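Long-range contacts in phospholipase C-beta (PLC-beta) (Sepia officinalis, PDB 3QR0), which is a multidomain member of the phospholipase C-beta family, combining PH, EF-hand-like, TIM-barrel and C2 domains, with a calcium ion bound in the model: residues Gln21-Asp26 with Val129-Trp133; Lys104-Ile108 with Trp119-Glu125; Lys625-Met629 with Leu713-Ala717. All blocks are in the same frame, centred on the assembly; numbering follows the deposited sequence.

How the interactions relate
Interactions 1 and 2 belong to one PH domain and touch: the methyl of A130, on the helix of interaction 1, packs on V106 of interaction 2, and that helix follows directly on strand 118-124. Interactions 2 and 3 are buried, interaction 1 only partly. Interaction 2 is a hairpin held mainly by backbone hydrogen bonds, whereas interaction 1 relies on side chains, with a carboxylate gripping an indole N-H beside a leucine over the ring. Interaction 3 lies on the opposite side of the chain's centre, with its centre about 45 Å from that of interaction 1, and joins the TIM-barrel region to the C2 domain by apolar packing with no hydrogen bond across it.

Interaction 1: Gln21-Asp26 with Val129-Trp133; sequences QLIKGD and VAKKW
W133 reaches from helix 127-141 into the turn after helix 20-24, where its indole is gripped at the edge by D26 and roofed by L22. The NE1-H of W133 points at OD2 of D26 over 2.8 Å in an almost straight bond (177° at the hydrogen), and the oxygen lies in the ring plane. D26 uses its anti lone pair for this and gives the syn one to Q21, whose NE2 donates to the same OD2 at 2.9 Å. Q21 can reach it because its chain runs extended, CG anti to the backbone N (chi1 -177°). The other end of the amide, OE1 of Q21, lies 3.6 Å from CD of K132.

L22 comes over one face of the indole. Its CD2 lies 3.6 Å from CE2 of W133, a CH-pi contact over the five-membered ring, displaced toward its rim, while CD1 follows toward the fused benzene part. F28 meets the indole edge-to-face. At the ring's edge, CA of G25 passes 4.2 Å from CZ2 of W133, where the chain, with positive phi, leaves the helix and enters strand 26-31.

This places the C-terminal helix of the PH domain against the start of the first strand. With two N-H donors on one oxygen, the D26 carboxylate is probably kept charged, and its straight, in-plane bond to NE1 would help set how the indole is turned beneath L22.

Interaction 2: Lys104-Ile108 with Trp119-Glu125; sequences KCVTI and WTHLVAE
N of A124 donates to the carbonyl O of K104 at 2.7 Å, the shortest backbone bond between the two strands. The stem of the K104 side chain lies along the end of strand 118-124: its CB sits 3.4 Å from O of A124 and its CD 3.6 Å from O of E125. The bend at chi3 (-75°) then turns the amine off this path, and NZ is gripped by the backbone carbonyls of G91, F94 and S96.

From there the strands run antiparallel, with V106 and L122, then I108 and T120, as hydrogen-bonded pairs. This is the last hairpin of the PH-domain sheet, flanked by strands 70-75 and 26-31. V106, I108, T120 and L122 project from one face, on which V106 meets A130 of the C-terminal helix; A124 touches the same alanine. CD1 of I108 crosses to CD1 of L122 at 4.1 Å.

On the other face T107 and H121 lie side by side as a non-hydrogen-bonded pair. A water sits 2.7 Å from ND1 of H121, though its link to T107 is doubtful; OG1 of T107 takes a hydrogen bond from N of K80. With OG1 beside the backbone N (chi1 -58°), the methyl CG2 of T107 is turned to the edge of the W119 indole, 3.5 Å from CE3. The imidazole of H121 stacks on W31.

Interaction 3: Lys625-Met629 with Leu713-Ala717; sequences KPEFM and LPDLA
The side chains of F628 and L713 come from opposite directions, and all that passes between the two segments is apolar packing; no hydrogen bond crosses. CE2 of F628 is 3.3 Å from CD1 of L713, a tight approach, and CZ of the ring lies 3.6 Å from the leucine's CG. The CD1 branch comes at the ring obliquely. F628 holds CG between its backbone N and carbonyl carbon (chi1 82°), and chi1 of L713 (-136°) is not staggered.

L716 is the second apolar wedge, and its two methyls have different neighbours. CD1 lies at the edge of the F628 ring, in its plane and 3.9 Å from CZ, with SD of M629 more distantly beside it. CD2 touches CG of P626 at 3.9 Å, the two side chains crossing at about a right angle. D715, an exposed residue, adds its CB, 4.1 Å from CG of P626.

These groups join two domains. Residues 625-629 follow strand 622-624 in the TIM-barrel (Y) region, whereas 713-717 form the loop of the C2 domain that passes from strand 706-711 in one sheet of the sandwich to strand 718-725 in the other. Y333, from the barrel side, also touches L716 and M629.

F636 meets F628 edge-to-face, and within the segment CG of M629 lies 3.6 Å above one face of the F628 ring, toward its rim.

Backbone bonds shape each side separately. N of M629 donates to O of P626 at 2.9 Å, closing the turn that presents F628. Across the contact, the short 3-10 turn is closed by N of A717 on O of P714, and D681 accepts from N of L713.

Interaction 1: Gln21-Asp26 with Val129-Trp133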
loop_
_atom_site.group_PDB
_atom_site.type_symbol
_atom_site.label_atom_id
_atom_site.label_comp_id
_atom_site.label_asym_id
_atom_site.label_seq_id
_atom_site.Cartn_x
_atom_site.Cartn_y
_atom_site.Cartn_z
ATOM N N GLN A 21 6.818 -29.502 3.351
ATOM C CA GLN A 21 6.418 -29.597 4.757
ATOM C C GLN A 21 5.129 -28.825 5.051
ATOM O O GLN A 21 4.262 -29.328 5.760
ATOM C CB GLN A 21 7.538 -29.083 5.666
ATOM C CG GLN A 21 7.254 -29.213 7.166
ATOM C CD GLN A 21 8.329 -28.569 8.028
ATOM O OE1 GLN A 21 9.470 -28.405 7.597
ATOM N NE2 GLN A 21 7.966 -28.198 9.256
ATOM N N LEU A 22 5.011 -27.610 4.511
ATOM C CA LEU A 22 3.822 -26.781 4.737
ATOM C C LEU A 22 2.639 -27.218 3.878
ATOM O O LEU A 22 1.487 -27.021 4.268
ATOM C CB LEU A 22 4.102 -25.291 4.492
ATOM C CG LEU A 22 5.251 -24.594 5.239
ATOM C CD1 LEU A 22 4.833 -23.185 5.637
ATOM C CD2 LEU A 22 5.738 -25.375 6.457
ATOM N N ILE A 23 2.928 -27.795 2.713
ATOM C CA ILE A 23 1.895 -28.338 1.828
ATOM C C ILE A 23 1.243 -29.570 2.456
ATOM O O ILE A 23 0.017 -29.709 2.446
ATOM C CB ILE A 23 2.484 -28.688 0.437
ATOM C CG1 ILE A 23 2.874 -27.403 -0.300
ATOM C CG2 ILE A 23 1.488 -29.488 -0.401
ATOM C CD1 ILE A 23 3.541 -27.638 -1.632
ATOM N N LYS A 24 2.074 -30.460 2.995
ATOM C CA LYS A 24 1.605 -31.606 3.764
ATOM C C LYS A 24 0.918 -31.128 5.046
ATOM O O LYS A 24 -0.182 -31.569 5.377
ATOM C CB LYS A 24 2.783 -32.521 4.107
ATOM C CG LYS A 24 2.500 -33.556 5.181
ATOM C CD LYS A 24 3.746 -34.359 5.516
ATOM C CE LYS A 24 4.673 -33.629 6.480
ATOM N NZ LYS A 24 4.098 -33.509 7.842
ATOM N N GLY A 25 1.591 -30.236 5.766
ATOM C CA GLY A 25 1.015 -29.596 6.938
ATOM C C GLY A 25 1.634 -30.068 8.229
ATOM O O GLY A 25 2.294 -31.104 8.273
ATOM N N ASP A 26 1.414 -29.291 9.283
ATOM C CA ASP A 26 1.902 -29.622 10.610
ATOM C C ASP A 26 0.749 -29.572 11.615
ATOM O O ASP A 26 -0.272 -28.913 11.387
ATOM C CB ASP A 26 3.033 -28.667 11.019
ATOM C CG ASP A 26 4.402 -29.119 10.513
ATOM O OD1 ASP A 26 4.760 -30.301 10.711
ATOM O OD2 ASP A 26 5.128 -28.287 9.933
ATOM N N VAL A 129 9.322 -25.784 14.272
ATOM C CA VAL A 129 8.101 -25.723 13.476
ATOM C C VAL A 129 7.453 -24.338 13.577
ATOM O O VAL A 129 7.050 -23.768 12.567
ATOM C CB VAL A 129 7.084 -26.813 13.907
ATOM C CG1 VAL A 129 5.733 -26.587 13.244
ATOM C CG2 VAL A 129 7.622 -28.212 13.580
ATOM N N ALA A 130 7.368 -23.796 14.790
ATOM C CA ALA A 130 6.800 -22.462 15.000
ATOM C C ALA A 130 7.578 -21.399 14.221
ATOM O O ALA A 130 6.981 -20.520 13.595
ATOM C CB ALA A 130 6.768 -22.113 16.490
ATOM N N LYS A 131 8.903 -21.487 14.270
ATOM C CA LYS A 131 9.766 -20.537 13.572
ATOM C C LYS A 131 9.616 -20.665 12.058
ATOM O O LYS A 131 9.407 -19.667 11.369
ATOM C CB LYS A 131 11.232 -20.734 13.983
ATOM C CG LYS A 131 12.190 -19.709 13.388
ATOM C CD LYS A 131 13.585 -19.845 13.986
ATOM C CE LYS A 131 14.573 -18.902 13.313
ATOM N NZ LYS A 131 15.954 -19.094 13.840
ATOM N N LYS A 132 9.705 -21.891 11.545
ATOM C CA LYS A 132 9.590 -22.123 10.102
ATOM C C LYS A 132 8.268 -21.602 9.535
ATOM O O LYS A 132 8.263 -20.934 8.501
ATOM C CB LYS A 132 9.747 -23.606 9.760
ATOM C CG LYS A 132 9.716 -23.887 8.259
ATOM C CD LYS A 132 10.667 -25.003 7.856
ATOM C CE LYS A 132 10.950 -24.993 6.350
ATOM N NZ LYS A 132 11.476 -23.688 5.852
ATOM N N TRP A 133 7.157 -21.905 10.205
ATOM C CA TRP A 133 5.844 -21.423 9.749
ATOM C C TRP A 133 5.759 -19.898 9.789
ATOM O O TRP A 133 5.225 -19.283 8.876
ATOM C CB TRP A 133 4.699 -22.038 10.558
ATOM C CG TRP A 133 4.326 -23.390 10.076
ATOM C CD1 TRP A 133 4.973 -24.557 10.341
ATOM C CD2 TRP A 133 3.219 -23.727 9.235
ATOM N NE1 TRP A 133 4.342 -25.599 9.721
ATOM C CE2 TRP A 133 3.260 -25.118 9.033
ATOM C CE3 TRP A 133 2.195 -22.988 8.638
ATOM C CZ2 TRP A 133 2.318 -25.790 8.251
ATOM C CZ3 TRP A 133 1.254 -23.660 7.861
ATOM C CH2 TRP A 133 1.324 -25.044 7.678
#

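Interaction 2: Lys104-Ile108 with Trp119-Glu125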
loop_
_atom_site.group_PDB
_atom_site.type_symbol
_atom_site.label_atom_id
_atom_site.label_comp_id
_atom_site.label_asym_id
_atom_site.label_seq_id
_atom_site.Cartn_x
_atom_site.Cartn_y
_atom_site.Cartn_z
ATOM N N LYS A 104 6.946 -22.570 21.618
ATOM C CA LYS A 104 6.089 -23.294 20.672
ATOM C C LYS A 104 4.907 -22.479 20.129
ATOM O O LYS A 104 4.229 -22.918 19.196
ATOM C CB LYS A 104 5.544 -24.561 21.329
ATOM C CG LYS A 104 6.620 -25.538 21.752
ATOM C CD LYS A 104 6.048 -26.846 22.264
ATOM C CE LYS A 104 5.450 -26.716 23.646
ATOM N NZ LYS A 104 5.269 -28.055 24.268
ATOM N N CYS A 105 4.659 -21.308 20.708
ATOM C CA CYS A 105 3.482 -20.509 20.357
ATOM C C CYS A 105 3.657 -19.705 19.072
ATOM O O CYS A 105 4.724 -19.156 18.808
ATOM C CB CYS A 105 3.109 -19.567 21.505
ATOM S SG CYS A 105 2.382 -20.448 22.903
ATOM N N VAL A 106 2.580 -19.653 18.288
ATOM C CA VAL A 106 2.514 -18.871 17.067
ATOM C C VAL A 106 1.221 -18.061 17.097
ATOM O O VAL A 106 0.153 -18.606 17.366
ATOM C CB VAL A 106 2.518 -19.767 15.811
ATOM C CG1 VAL A 106 2.287 -18.927 14.543
ATOM C CG2 VAL A 106 3.820 -20.539 15.717
ATOM N N THR A 107 1.332 -16.762 16.820
ATOM C CA THR A 107 0.187 -15.852 16.816
ATOM C C THR A 107 0.079 -15.210 15.445
ATOM O O THR A 107 1.066 -14.698 14.925
ATOM C CB THR A 107 0.362 -14.733 17.860
ATOM O OG1 THR A 107 0.517 -15.305 19.157
ATOM C CG2 THR A 107 -0.831 -13.800 17.873
ATOM N N ILE A 108 -1.114 -15.253 14.865
ATOM C CA ILE A 108 -1.361 -14.650 13.562
ATOM C C ILE A 108 -2.381 -13.529 13.738
ATOM O O ILE A 108 -3.391 -13.710 14.420
ATOM C CB ILE A 108 -1.909 -15.681 12.556
ATOM C CG1 ILE A 108 -1.021 -16.927 12.511
ATOM C CG2 ILE A 108 -2.021 -15.066 11.158
ATOM C CD1 ILE A 108 -1.575 -18.055 11.641
ATOM N N TRP A 119 -7.519 -12.402 15.310
ATOM C CA TRP A 119 -6.338 -13.114 15.769
ATOM C C TRP A 119 -6.561 -14.621 15.758
ATOM O O TRP A 119 -7.653 -15.100 16.074
ATOM C CB TRP A 119 -5.972 -12.655 17.186
ATOM C CG TRP A 119 -5.622 -11.209 17.271
ATOM C CD1 TRP A 119 -6.492 -10.156 17.372
ATOM C CD2 TRP A 119 -4.309 -10.643 17.253
ATOM N NE1 TRP A 119 -5.798 -8.971 17.412
ATOM C CE2 TRP A 119 -4.457 -9.240 17.341
ATOM C CE3 TRP A 119 -3.019 -11.184 17.172
ATOM C CZ2 TRP A 119 -3.367 -8.373 17.346
ATOM C CZ3 TRP A 119 -1.934 -10.322 17.190
ATOM C CH2 TRP A 119 -2.116 -8.929 17.275
ATOM N N THR A 120 -5.511 -15.355 15.393
ATOM C CA THR A 120 -5.502 -16.813 15.445
ATOM C C THR A 120 -4.297 -17.238 16.286
ATOM O O THR A 120 -3.181 -16.749 16.070
ATOM C CB THR A 120 -5.413 -17.410 14.025
ATOM O OG1 THR A 120 -6.508 -16.925 13.234
ATOM C CG2 THR A 120 -5.447 -18.935 14.060
ATOM N N HIS A 121 -4.527 -18.130 17.249
ATOM C CA HIS A 121 -3.497 -18.530 18.202
ATOM C C HIS A 121 -3.248 -20.029 18.119
ATOM O O HIS A 121 -4.190 -20.824 18.169
ATOM C CB HIS A 121 -3.904 -18.168 19.626
ATOM C CG HIS A 121 -4.282 -16.732 19.806
ATOM N ND1 HIS A 121 -3.350 -15.715 19.837
ATOM C CD2 HIS A 121 -5.488 -16.144 19.978
ATOM C CE1 HIS A 121 -3.970 -14.562 20.022
ATOM N NE2 HIS A 121 -5.268 -14.795 20.108
ATOM N N LEU A 122 -1.973 -20.399 18.015
ATOM C CA LEU A 122 -1.570 -21.783 17.776
ATOM C C LEU A 122 -0.408 -22.178 18.671
ATOM O O LEU A 122 0.404 -21.327 19.029
ATOM C CB LEU A 122 -1.128 -21.946 16.326
ATOM C CG LEU A 122 -2.146 -21.556 15.261
ATOM C CD1 LEU A 122 -1.488 -21.509 13.885
ATOM C CD2 LEU A 122 -3.312 -22.529 15.283
ATOM N N VAL A 123 -0.340 -23.467 19.023
ATOM C CA VAL A 123 0.828 -24.043 19.690
ATOM C C VAL A 123 1.390 -25.142 18.788
ATOM O O VAL A 123 0.684 -26.100 18.466
ATOM C CB VAL A 123 0.469 -24.642 21.066
ATOM C CG1 VAL A 123 1.730 -25.136 21.790
ATOM C CG2 VAL A 123 -0.286 -23.621 21.921
ATOM N N ALA A 124 2.643 -24.984 18.358
ATOM C CA ALA A 124 3.331 -26.000 17.555
ATOM C C ALA A 124 3.865 -27.105 18.467
ATOM O O ALA A 124 3.856 -26.957 19.683
ATOM C CB ALA A 124 4.475 -25.374 16.764
ATOM N N GLU A 125 4.330 -28.203 17.871
ATOM C CA GLU A 125 4.921 -29.311 18.632
ATOM C C GLU A 125 6.314 -28.970 19.157
ATOM O O GLU A 125 6.783 -29.583 20.115
ATOM C CB GLU A 125 5.029 -30.570 17.773
ATOM C CG GLU A 125 3.715 -31.270 17.483
ATOM C CD GLU A 125 3.859 -32.301 16.382
ATOM O OE1 GLU A 125 4.290 -31.918 15.270
ATOM O OE2 GLU A 125 3.552 -33.486 16.626
HETATM O O HOH W 1 -0.945 -16.864 20.371
#

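Interaction 3: Lys625-Met629 with Leu713-Ala717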
loop_
_atom_site.group_PDB
_atom_site.type_symbol
_atom_site.label_atom_id
_atom_site.label_comp_id
_atom_site.label_asym_id
_atom_site.label_seq_id
_atom_site.Cartn_x
_atom_site.Cartn_y
_atom_site.Cartn_z
ATOM N N LYS A 625 12.909 11.208 -5.109
ATOM C CA LYS A 625 12.278 12.369 -5.740
ATOM C C LYS A 625 12.725 12.514 -7.209
ATOM O O LYS A 625 13.826 12.100 -7.578
ATOM C CB LYS A 625 12.584 13.657 -4.959
ATOM C CG LYS A 625 11.942 13.705 -3.565
ATOM C CD LYS A 625 11.939 15.114 -2.963
ATOM C CE LYS A 625 13.162 15.382 -2.132
ATOM N NZ LYS A 625 13.278 16.803 -1.701
ATOM N N PRO A 626 11.860 13.089 -8.060
ATOM C CA PRO A 626 12.271 13.309 -9.452
ATOM C C PRO A 626 13.577 14.112 -9.564
ATOM O O PRO A 626 13.838 14.986 -8.741
ATOM C CB PRO A 626 11.096 14.090 -10.045
ATOM C CG PRO A 626 9.918 13.693 -9.224
ATOM C CD PRO A 626 10.448 13.449 -7.833
ATOM N N GLU A 627 14.391 13.795 -10.564
ATOM C CA GLU A 627 15.703 14.427 -10.723
ATOM C C GLU A 627 15.627 15.954 -10.712
ATOM O O GLU A 627 16.451 16.613 -10.067
ATOM C CB GLU A 627 16.380 13.956 -12.016
ATOM C CG GLU A 627 17.860 14.297 -12.091
ATOM C CD GLU A 627 18.528 13.755 -13.345
ATOM O OE1 GLU A 627 17.950 13.897 -14.444
ATOM O OE2 GLU A 627 19.636 13.194 -13.230
ATOM N N PHE A 628 14.630 16.519 -11.392
ATOM C CA PHE A 628 14.516 17.976 -11.463
ATOM C C PHE A 628 14.332 18.607 -10.076
ATOM O O PHE A 628 14.728 19.752 -9.872
ATOM C CB PHE A 628 13.403 18.413 -12.430
ATOM C CG PHE A 628 12.025 18.383 -11.839
ATOM C CD1 PHE A 628 11.446 19.540 -11.337
ATOM C CD2 PHE A 628 11.296 17.204 -11.801
ATOM C CE1 PHE A 628 10.162 19.518 -10.793
ATOM C CE2 PHE A 628 10.017 17.170 -11.258
ATOM C CZ PHE A 628 9.449 18.330 -10.754
ATOM N N MET A 629 13.755 17.850 -9.137
ATOM C CA MET A 629 13.559 18.302 -7.752
ATOM C C MET A 629 14.825 18.205 -6.909
ATOM O O MET A 629 14.868 18.738 -5.798
ATOM C CB MET A 629 12.481 17.461 -7.047
ATOM C CG MET A 629 11.118 17.465 -7.711
ATOM S SD MET A 629 10.177 18.949 -7.340
ATOM C CE MET A 629 9.768 18.662 -5.615
ATOM N N LEU A 713 3.401 17.946 -14.958
ATOM C CA LEU A 713 4.483 17.221 -14.279
ATOM C C LEU A 713 4.082 15.775 -13.981
ATOM O O LEU A 713 3.699 15.441 -12.856
ATOM C CB LEU A 713 4.893 17.953 -12.990
ATOM C CG LEU A 713 6.400 18.068 -12.740
ATOM C CD1 LEU A 713 7.081 16.714 -12.775
ATOM C CD2 LEU A 713 7.036 19.019 -13.745
ATOM N N PRO A 714 4.174 14.902 -14.995
ATOM C CA PRO A 714 3.760 13.509 -14.829
ATOM C C PRO A 714 4.420 12.764 -13.657
ATOM O O PRO A 714 3.745 12.009 -12.966
ATOM C CB PRO A 714 4.155 12.873 -16.163
ATOM C CG PRO A 714 4.071 13.985 -17.137
ATOM C CD PRO A 714 4.557 15.192 -16.388
ATOM N N ASP A 715 5.712 12.981 -13.424
ATOM C CA ASP A 715 6.423 12.211 -12.394
ATOM C C ASP A 715 6.033 12.569 -10.958
ATOM O O ASP A 715 6.376 11.833 -10.038
ATOM C CB ASP A 715 7.943 12.308 -12.577
ATOM C CG ASP A 715 8.443 11.514 -13.790
ATOM O OD1 ASP A 715 7.682 10.664 -14.325
ATOM O OD2 ASP A 715 9.600 11.749 -14.207
ATOM N N LEU A 716 5.313 13.674 -10.763
ATOM C CA LEU A 716 4.737 14.006 -9.453
ATOM C C LEU A 716 3.271 13.556 -9.314
ATOM O O LEU A 716 2.657 13.752 -8.262
ATOM C CB LEU A 716 4.833 15.517 -9.191
ATOM C CG LEU A 716 6.220 16.090 -8.872
ATOM C CD1 LEU A 716 6.133 17.602 -8.742
ATOM C CD2 LEU A 716 6.803 15.485 -7.595
ATOM N N ALA A 717 2.723 12.935 -10.356
ATOM C CA ALA A 717 1.292 12.661 -10.423
ATOM C C ALA A 717 0.955 11.180 -10.372
ATOM O O ALA A 717 1.755 10.324 -10.768
ATOM C CB ALA A 717 0.707 13.276 -11.688
#